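Local atomic coordinates of carboxylic ester hydrolase (PDB entry 7K4O), a protein that probably cleaves the ester bonds of tannins as a secreted fungal serine esterase of the tannase and feruloyl esterase family. Residues M255-D267 / P518-M530. Numbering follows the deposited sequence.
Sequences MDGKVDWVVARTD and PLRPLWTNNGTTM. With CA (calcium ion), chain K.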
ATOM      1  N   MET A 255      -6.401   6.334 -25.589  1.00 37.21           N
ATOM      2  CA  MET A 255      -5.721   5.058 -25.940  1.00 35.24           C
ATOM      3  C   MET A 255      -6.425   3.832 -25.316  1.00 33.93           C
ATOM      4  O   MET A 255      -6.234   2.703 -25.822  1.00 37.25           O
ATOM      5  CB  MET A 255      -4.272   5.097 -25.474  1.00 39.33           C
ATOM      6  CG  MET A 255      -3.395   6.031 -26.301  1.00 40.70           C
ATOM      7  SD  MET A 255      -1.755   6.124 -25.487  1.00 41.01           S
ATOM      8  CE  MET A 255      -0.888   7.354 -26.484  1.00 41.61           C
ATOM      9  N   ASP A 256      -7.251   4.042 -24.302  1.00 33.75           N
ATOM     10  CA  ASP A 256      -8.050   2.951 -23.676  1.00 34.98           C
ATOM     11  C   ASP A 256      -9.414   2.784 -24.383  1.00 37.02           C
ATOM     12  O   ASP A 256     -10.186   1.894 -23.977  1.00 32.84           O
ATOM     13  CB  ASP A 256      -8.214   3.219 -22.181  1.00 33.27           C
ATOM     14  CG  ASP A 256      -8.742   4.579 -21.795  1.00 37.95           C
ATOM     15  OD1 ASP A 256      -9.773   5.019 -22.391  1.00 35.07           O
ATOM     16  OD2 ASP A 256      -8.159   5.182 -20.880  1.00 34.55           O
ATOM     17  N   GLY A 257      -9.704   3.578 -25.423  1.00 41.14           N
ATOM     18  CA  GLY A 257     -10.952   3.466 -26.216  1.00 40.00           C
ATOM     19  C   GLY A 257     -12.104   4.243 -25.610  1.00 41.51           C
ATOM     20  O   GLY A 257     -13.239   4.210 -26.159  1.00 42.82           O
ATOM     21  N   LYS A 258     -11.860   4.953 -24.522  1.00 38.45           N
ATOM     22  CA  LYS A 258     -12.914   5.700 -23.824  1.00 39.48           C
ATOM     23  C   LYS A 258     -12.405   7.095 -23.525  1.00 44.01           C
ATOM     24  O   LYS A 258     -11.440   7.255 -22.783  1.00 36.90           O
ATOM     25  CB  LYS A 258     -13.392   4.995 -22.553  1.00 40.65           C
ATOM     26  CG  LYS A 258     -14.612   5.672 -21.948  1.00 44.62           C
ATOM     27  CD  LYS A 258     -15.226   4.982 -20.764  1.00 49.55           C
ATOM     28  CE  LYS A 258     -16.579   5.603 -20.487  1.00 53.94           C
ATOM     29  NZ  LYS A 258     -17.006   5.329 -19.114  1.00 60.01           N
ATOM     30  N   VAL A 259     -13.100   8.104 -24.041  1.00 39.64           N
ATOM     31  CA  VAL A 259     -12.741   9.514 -23.775  1.00 40.57           C
ATOM     32  C   VAL A 259     -13.474   9.940 -22.514  1.00 41.45           C
ATOM     33  O   VAL A 259     -14.689  10.199 -22.560  1.00 40.49           O
ATOM     34  CB  VAL A 259     -13.038  10.425 -24.993  1.00 40.16           C
ATOM     35  CG1 VAL A 259     -12.851  11.883 -24.635  1.00 41.24           C
ATOM     36  CG2 VAL A 259     -12.169  10.034 -26.169  1.00 42.20           C
ATOM     37  N   ASP A 260     -12.751   9.988 -21.400  1.00 37.82           N
ATOM     38  CA  ASP A 260     -13.342  10.229 -20.064  1.00 36.88           C
ATOM     39  C   ASP A 260     -12.352  10.986 -19.173  1.00 34.95           C
ATOM     40  O   ASP A 260     -12.655  11.171 -17.999  1.00 36.87           O
ATOM     41  CB  ASP A 260     -13.768   8.899 -19.432  1.00 39.92           C
ATOM     42  CG  ASP A 260     -12.632   7.874 -19.297  1.00 40.86           C
ATOM     43  OD1 ASP A 260     -11.509   8.144 -19.786  1.00 36.66           O
ATOM     44  OD2 ASP A 260     -12.906   6.757 -18.742  1.00 38.92           O
ATOM     45  N   TRP A 261     -11.270  11.527 -19.720  1.00 38.63           N
ATOM     46  CA  TRP A 261     -10.190  12.148 -18.917  1.00 35.79           C
ATOM     47  C   TRP A 261      -9.722  11.138 -17.814  1.00 30.34           C
ATOM     48  O   TRP A 261      -9.579  11.522 -16.665  1.00 32.59           O
ATOM     49  CB  TRP A 261     -10.667  13.474 -18.349  1.00 35.70           C
ATOM     50  CG  TRP A 261      -9.516  14.359 -17.984  1.00 42.87           C
ATOM     51  CD1 TRP A 261      -9.043  14.621 -16.729  1.00 39.16           C
ATOM     52  CD2 TRP A 261      -8.646  15.048 -18.905  1.00 43.06           C
ATOM     53  NE1 TRP A 261      -7.950  15.448 -16.804  1.00 44.56           N
ATOM     54  CE2 TRP A 261      -7.685  15.732 -18.121  1.00 46.43           C
ATOM     55  CE3 TRP A 261      -8.633  15.209 -20.299  1.00 44.06           C
ATOM     56  CZ2 TRP A 261      -6.703  16.546 -18.691  1.00 47.77           C
ATOM     57  CZ3 TRP A 261      -7.656  16.010 -20.856  1.00 45.83           C
ATOM     58  CH2 TRP A 261      -6.705  16.659 -20.062  1.00 43.74           C
ATOM     59  N   VAL A 262      -9.541   9.912 -18.234  1.00 32.90           N
ATOM     60  CA  VAL A 262      -8.937   8.846 -17.393  1.00 33.48           C
ATOM     61  C   VAL A 262      -8.006   8.077 -18.284  1.00 30.10           C
ATOM     62  O   VAL A 262      -8.414   7.569 -19.300  1.00 32.83           O
ATOM     63  CB  VAL A 262      -9.991   7.922 -16.758  1.00 34.92           C
ATOM     64  CG1 VAL A 262      -9.295   6.922 -15.820  1.00 36.28           C
ATOM     65  CG2 VAL A 262     -11.044   8.718 -16.007  1.00 32.45           C
ATOM     66  N   VAL A 263      -6.759   7.937 -17.851  1.00 30.57           N
ATOM     67  CA  VAL A 263      -5.819   7.039 -18.559  1.00 30.80           C
ATOM     68  C   VAL A 263      -5.822   5.658 -17.901  1.00 34.14           C
ATOM     69  O   VAL A 263      -5.141   5.475 -16.870  1.00 33.79           O
ATOM     70  CB  VAL A 263      -4.432   7.690 -18.567  1.00 31.73           C
ATOM     71  CG1 VAL A 263      -3.406   6.786 -19.220  1.00 32.17           C
ATOM     72  CG2 VAL A 263      -4.514   9.058 -19.248  1.00 35.87           C
ATOM     73  N   ALA A 264      -6.529   4.721 -18.513  1.00 30.26           N
ATOM     74  CA  ALA A 264      -6.599   3.322 -18.057  1.00 30.13           C
ATOM     75  C   ALA A 264      -5.450   2.542 -18.658  1.00 31.84           C
ATOM     76  O   ALA A 264      -5.269   1.394 -18.263  1.00 30.10           O
ATOM     77  CB  ALA A 264      -7.913   2.698 -18.456  1.00 31.73           C
ATOM     78  N   ARG A 265      -4.759   3.081 -19.676  1.00 29.11           N
ATOM     79  CA  ARG A 265      -3.653   2.344 -20.326  1.00 27.59           C
ATOM     80  C   ARG A 265      -2.395   3.208 -20.233  1.00 33.94           C
ATOM     81  O   ARG A 265      -1.929   3.761 -21.275  1.00 31.38           O
ATOM     82  CB  ARG A 265      -4.040   1.920 -21.745  1.00 29.10           C
ATOM     83  CG  ARG A 265      -5.183   0.910 -21.752  1.00 28.31           C
ATOM     84  CD  ARG A 265      -4.775  -0.475 -21.273  1.00 27.97           C
ATOM     85  NE  ARG A 265      -3.847  -1.120 -22.158  1.00 28.13           N
ATOM     86  CZ  ARG A 265      -4.150  -1.786 -23.254  1.00 30.80           C
ATOM     87  NH1 ARG A 265      -5.415  -1.978 -23.599  1.00 30.89           N
ATOM     88  NH2 ARG A 265      -3.193  -2.298 -23.995  1.00 33.50           N
ATOM     89  N   THR A 266      -1.786   3.228 -19.043  1.00 31.21           N
ATOM     90  CA  THR A 266      -0.488   3.910 -18.842  1.00 30.25           C
ATOM     91  C   THR A 266       0.617   3.129 -19.538  1.00 27.09           C
ATOM     92  O   THR A 266       1.686   3.747 -19.796  1.00 31.93           O
ATOM     93  CB  THR A 266      -0.172   4.143 -17.362  1.00 27.80           C
ATOM     94  OG1 THR A 266      -0.057   2.852 -16.779  1.00 29.01           O
ATOM     95  CG2 THR A 266      -1.181   5.043 -16.708  1.00 27.91           C
ATOM     96  N   ASP A 267       0.409   1.869 -19.874  1.00 27.38           N
ATOM     97  CA  ASP A 267       1.344   1.049 -20.661  1.00 29.77           C
ATOM     98  C   ASP A 267       1.389   1.629 -22.095  1.00 32.63           C
ATOM     99  O   ASP A 267       2.493   1.900 -22.619  1.00 31.96           O
ATOM    100  CB  ASP A 267       0.970  -0.428 -20.630  1.00 30.42           C
ATOM    101  CG  ASP A 267      -0.511  -0.770 -20.618  1.00 33.99           C
ATOM    102  OD1 ASP A 267      -1.342   0.046 -21.149  1.00 32.55           O
ATOM    103  OD2 ASP A 267      -0.854  -1.820 -20.017  1.00 30.73           O
ATOM    104  N   PRO A 518      -2.814 -10.627 -16.269  1.00 23.94           N
ATOM    105  CA  PRO A 518      -2.145  -9.719 -17.219  1.00 26.08           C
ATOM    106  C   PRO A 518      -2.998  -9.142 -18.352  1.00 28.29           C
ATOM    107  O   PRO A 518      -2.434  -8.543 -19.274  1.00 28.22           O
ATOM    108  CB  PRO A 518      -1.111 -10.663 -17.838  1.00 25.14           C
ATOM    109  CG  PRO A 518      -1.815 -11.990 -17.900  1.00 27.69           C
ATOM    110  CD  PRO A 518      -2.648 -12.023 -16.636  1.00 25.86           C
ATOM    111  N   LEU A 519      -4.316  -9.245 -18.219  1.00 27.74           N
ATOM    112  CA  LEU A 519      -5.227  -8.584 -19.169  1.00 28.18           C
ATOM    113  C   LEU A 519      -5.207  -7.087 -18.886  1.00 31.35           C
ATOM    114  O   LEU A 519      -4.958  -6.638 -17.739  1.00 26.76           O
ATOM    115  CB  LEU A 519      -6.638  -9.184 -19.020  1.00 28.29           C
ATOM    116  CG  LEU A 519      -6.728 -10.695 -19.258  1.00 29.27           C
ATOM    117  CD1 LEU A 519      -8.142 -11.182 -18.960  1.00 31.38           C
ATOM    118  CD2 LEU A 519      -6.333 -11.048 -20.689  1.00 33.03           C
ATOM    119  N   ARG A 520      -5.492  -6.286 -19.916  1.00 28.65           N
ATOM    120  CA  ARG A 520      -5.616  -4.818 -19.791  1.00 26.79           C
ATOM    121  C   ARG A 520      -6.984  -4.367 -20.307  1.00 29.72           C
ATOM    122  O   ARG A 520      -7.552  -5.050 -21.177  1.00 31.08           O
ATOM    123  CB  ARG A 520      -4.568  -4.065 -20.627  1.00 26.61           C
ATOM    124  CG  ARG A 520      -3.124  -4.487 -20.492  1.00 30.25           C
ATOM    125  CD  ARG A 520      -2.607  -4.515 -19.077  1.00 27.80           C
ATOM    126  NE  ARG A 520      -2.731  -3.269 -18.359  1.00 28.92           N
ATOM    127  CZ  ARG A 520      -3.284  -3.166 -17.131  1.00 30.69           C
ATOM    128  NH1 ARG A 520      -3.791  -4.234 -16.517  1.00 30.94           N
ATOM    129  NH2 ARG A 520      -3.315  -2.006 -16.542  1.00 31.09           N
ATOM    130  N   PRO A 521      -7.512  -3.217 -19.845  1.00 28.59           N
ATOM    131  CA  PRO A 521      -8.826  -2.751 -20.275  1.00 30.35           C
ATOM    132  C   PRO A 521      -8.769  -2.118 -21.668  1.00 33.09           C
ATOM    133  O   PRO A 521      -7.840  -1.406 -21.984  1.00 31.23           O
ATOM    134  CB  PRO A 521      -9.220  -1.708 -19.245  1.00 29.64           C
ATOM    135  CG  PRO A 521      -7.895  -1.200 -18.713  1.00 31.66           C
ATOM    136  CD  PRO A 521      -7.008  -2.416 -18.725  1.00 28.17           C
ATOM    137  N   LEU A 522      -9.788  -2.385 -22.460  1.00 33.18           N
ATOM    138  CA  LEU A 522      -9.959  -1.674 -23.757  1.00 33.55           C
ATOM    139  C   LEU A 522     -11.456  -1.513 -23.981  1.00 33.67           C
ATOM    140  O   LEU A 522     -12.192  -2.527 -23.894  1.00 36.20           O
ATOM    141  CB  LEU A 522      -9.296  -2.505 -24.847  1.00 35.73           C
ATOM    142  CG  LEU A 522      -9.275  -1.837 -26.226  1.00 39.92           C
ATOM    143  CD1 LEU A 522      -8.470  -0.558 -26.145  1.00 40.71           C
ATOM    144  CD2 LEU A 522      -8.714  -2.801 -27.275  1.00 40.97           C
ATOM    145  N   TRP A 523     -11.897  -0.276 -24.143  1.00 33.63           N
ATOM    146  CA  TRP A 523     -13.330  -0.002 -24.424  1.00 36.88           C
ATOM    147  C   TRP A 523     -13.557   0.007 -25.941  1.00 38.20           C
ATOM    148  O   TRP A 523     -12.695   0.517 -26.690  1.00 41.52           O
ATOM    149  CB  TRP A 523     -13.801   1.291 -23.788  1.00 36.44           C
ATOM    150  CG  TRP A 523     -13.675   1.333 -22.286  1.00 41.38           C
ATOM    151  CD1 TRP A 523     -12.528   1.515 -21.559  1.00 38.97           C
ATOM    152  CD2 TRP A 523     -14.742   1.311 -21.316  1.00 41.37           C
ATOM    153  NE1 TRP A 523     -12.804   1.576 -20.220  1.00 45.69           N
ATOM    154  CE2 TRP A 523     -14.151   1.437 -20.039  1.00 44.26           C
ATOM    155  CE3 TRP A 523     -16.124   1.151 -21.398  1.00 50.16           C
ATOM    156  CZ2 TRP A 523     -14.904   1.419 -18.860  1.00 52.98           C
ATOM    157  CZ3 TRP A 523     -16.873   1.142 -20.235  1.00 56.93           C
ATOM    158  CH2 TRP A 523     -16.273   1.259 -18.973  1.00 52.57           C
ATOM    159  N   THR A 524     -14.699  -0.541 -26.338  1.00 45.96           N
ATOM    160  CA  THR A 524     -15.190  -0.585 -27.742  1.00 48.96           C
ATOM    161  C   THR A 524     -16.541   0.129 -27.820  1.00 50.27           C
ATOM    162  O   THR A 524     -17.130   0.494 -26.761  1.00 42.93           O
ATOM    163  CB  THR A 524     -15.259  -2.037 -28.218  1.00 51.45           C
ATOM    164  OG1 THR A 524     -16.055  -2.770 -27.288  1.00 51.64           O
ATOM    165  CG2 THR A 524     -13.896  -2.683 -28.336  1.00 55.22           C
ATOM    166  N   ASN A 525     -17.048   0.323 -29.039  1.00 53.89           N
ATOM    167  CA  ASN A 525     -18.437   0.806 -29.250  1.00 47.96           C
ATOM    168  C   ASN A 525     -18.570   2.196 -28.638  1.00 47.20           C
ATOM    169  O   ASN A 525     -19.452   2.408 -27.764  1.00 48.96           O
ATOM    170  CB  ASN A 525     -19.479  -0.172 -28.694  1.00 55.62           C
ATOM    171  CG  ASN A 525     -19.456  -1.497 -29.436  1.00 63.05           C
ATOM    172  OD1 ASN A 525     -19.405  -1.541 -30.661  1.00 75.91           O
ATOM    173  ND2 ASN A 525     -19.434  -2.597 -28.713  1.00 60.92           N
ATOM    174  N   ASN A 526     -17.715   3.120 -29.078  1.00 47.52           N
ATOM    175  CA  ASN A 526     -17.778   4.527 -28.615  1.00 52.71           C
ATOM    176  C   ASN A 526     -17.772   4.561 -27.082  1.00 52.79           C
ATOM    177  O   ASN A 526     -18.634   5.249 -26.484  1.00 56.39           O
ATOM    178  CB  ASN A 526     -19.015   5.262 -29.161  1.00 63.75           C
ATOM    179  CG  ASN A 526     -18.908   6.772 -29.001  1.00 68.05           C
ATOM    180  OD1 ASN A 526     -17.845   7.349 -29.245  1.00 66.80           O
ATOM    181  ND2 ASN A 526     -19.977   7.429 -28.569  1.00 65.76           N
ATOM    182  N   GLY A 527     -16.837   3.830 -26.452  1.00 52.70           N
ATOM    183  CA  GLY A 527     -16.581   3.960 -25.009  1.00 48.07           C
ATOM    184  C   GLY A 527     -17.671   3.361 -24.157  1.00 45.49           C
ATOM    185  O   GLY A 527     -17.765   3.743 -22.968  1.00 48.21           O
ATOM    186  N   THR A 528     -18.447   2.430 -24.697  1.00 44.30           N
ATOM    187  CA  THR A 528     -19.653   1.942 -23.984  1.00 51.67           C
ATOM    188  C   THR A 528     -19.426   0.530 -23.440  1.00 44.69           C
ATOM    189  O   THR A 528     -20.052   0.214 -22.418  1.00 50.50           O
ATOM    190  CB  THR A 528     -20.905   1.997 -24.877  1.00 48.99           C
ATOM    191  OG1 THR A 528     -20.697   1.186 -26.031  1.00 48.01           O
ATOM    192  CG2 THR A 528     -21.219   3.413 -25.296  1.00 60.59           C
ATOM    193  N   THR A 529     -18.604  -0.298 -24.080  1.00 44.91           N
ATOM    194  CA  THR A 529     -18.421  -1.692 -23.609  1.00 45.62           C
ATOM    195  C   THR A 529     -16.947  -1.950 -23.315  1.00 41.86           C
ATOM    196  O   THR A 529     -16.096  -1.673 -24.177  1.00 41.97           O
ATOM    197  CB  THR A 529     -19.007  -2.686 -24.606  1.00 53.53           C
ATOM    198  OG1 THR A 529     -18.227  -2.599 -25.793  1.00 57.56           O
ATOM    199  CG2 THR A 529     -20.470  -2.384 -24.871  1.00 52.05           C
ATOM    200  N   MET A 530     -16.668  -2.444 -22.119  1.00 42.42           N
ATOM    201  CA  MET A 530     -15.272  -2.698 -21.683  1.00 35.54           C
ATOM    202  C   MET A 530     -14.917  -4.170 -21.892  1.00 36.95           C
ATOM    203  O   MET A 530     -15.708  -5.053 -21.564  1.00 37.27           O
ATOM    204  CB  MET A 530     -15.092  -2.282 -20.225  1.00 37.02           C
ATOM    205  CG  MET A 530     -13.627  -2.132 -19.899  1.00 37.37           C
ATOM    206  SD  MET A 530     -13.298  -2.018 -18.156  1.00 36.66           S
ATOM    207  CE  MET A 530     -13.207  -3.764 -17.770  1.00 37.82           C
TER
HETATM  208 CA    CA K 604      -9.779   6.987 -21.164  0.97 33.25          CA
HETATM  209  O   HOH W   1     -14.643   2.899 -27.946  1.00 46.51           O
HETATM  210  O   HOH W   2     -10.899   5.241 -19.620  1.00 36.17           O
HETATM  211  O   HOH W   3      -2.652   0.859 -17.349  1.00 34.46           O
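Lys258 and Trp523 meet where the calcium-binding loop of this tannase rests on the two-stranded antiparallel hairpin 520-524/529-533. With CG anti to the backbone N (chi1 -172°) and the chain extended beyond it, the lysine runs over one indole face: CD lies 3.8 Å from the centroid of the Trp523 six-membered ring, a CH-pi contact, and NZ makes a cation-pi contact with the same ring. Met530 CB covers the opposite face. Asp256 O lies at the ring edge and accepts a nearly straight hydrogen bond (177°) from the backbone N of Trp523 (2.8 Å), while the Asp256 carboxylate grips the calcium ion through both oxygens, so one residue joins metal site and strand. Lys258 O, Asp260 OD1, Val262 O, a water and Asp253 also bind the ion.

The buried end is held by a salt-bridge network. Asp267 bridges two arginines, OD1 taking Arg265 NE and OD2 taking Arg520 NE (2.9 Å), which probably offsets their like charges. Their guanidinium planes stand 69° apart, and Arg520 CB packs over a face of Arg265. Arg265 NH2 is hydrogen-bonded to Ser538, and Arg520 NH2 to Thr459 and a water.

Toward the solvent-exposed hairpin turn the backbones stay close, but a water mediates, donating to Gly257 O (2.6 Å) and accepting from Gly527 N. Back at the buried end, Arg265 NH1 reaches Pro521 O at 3.0 Å from above its carbonyl plane.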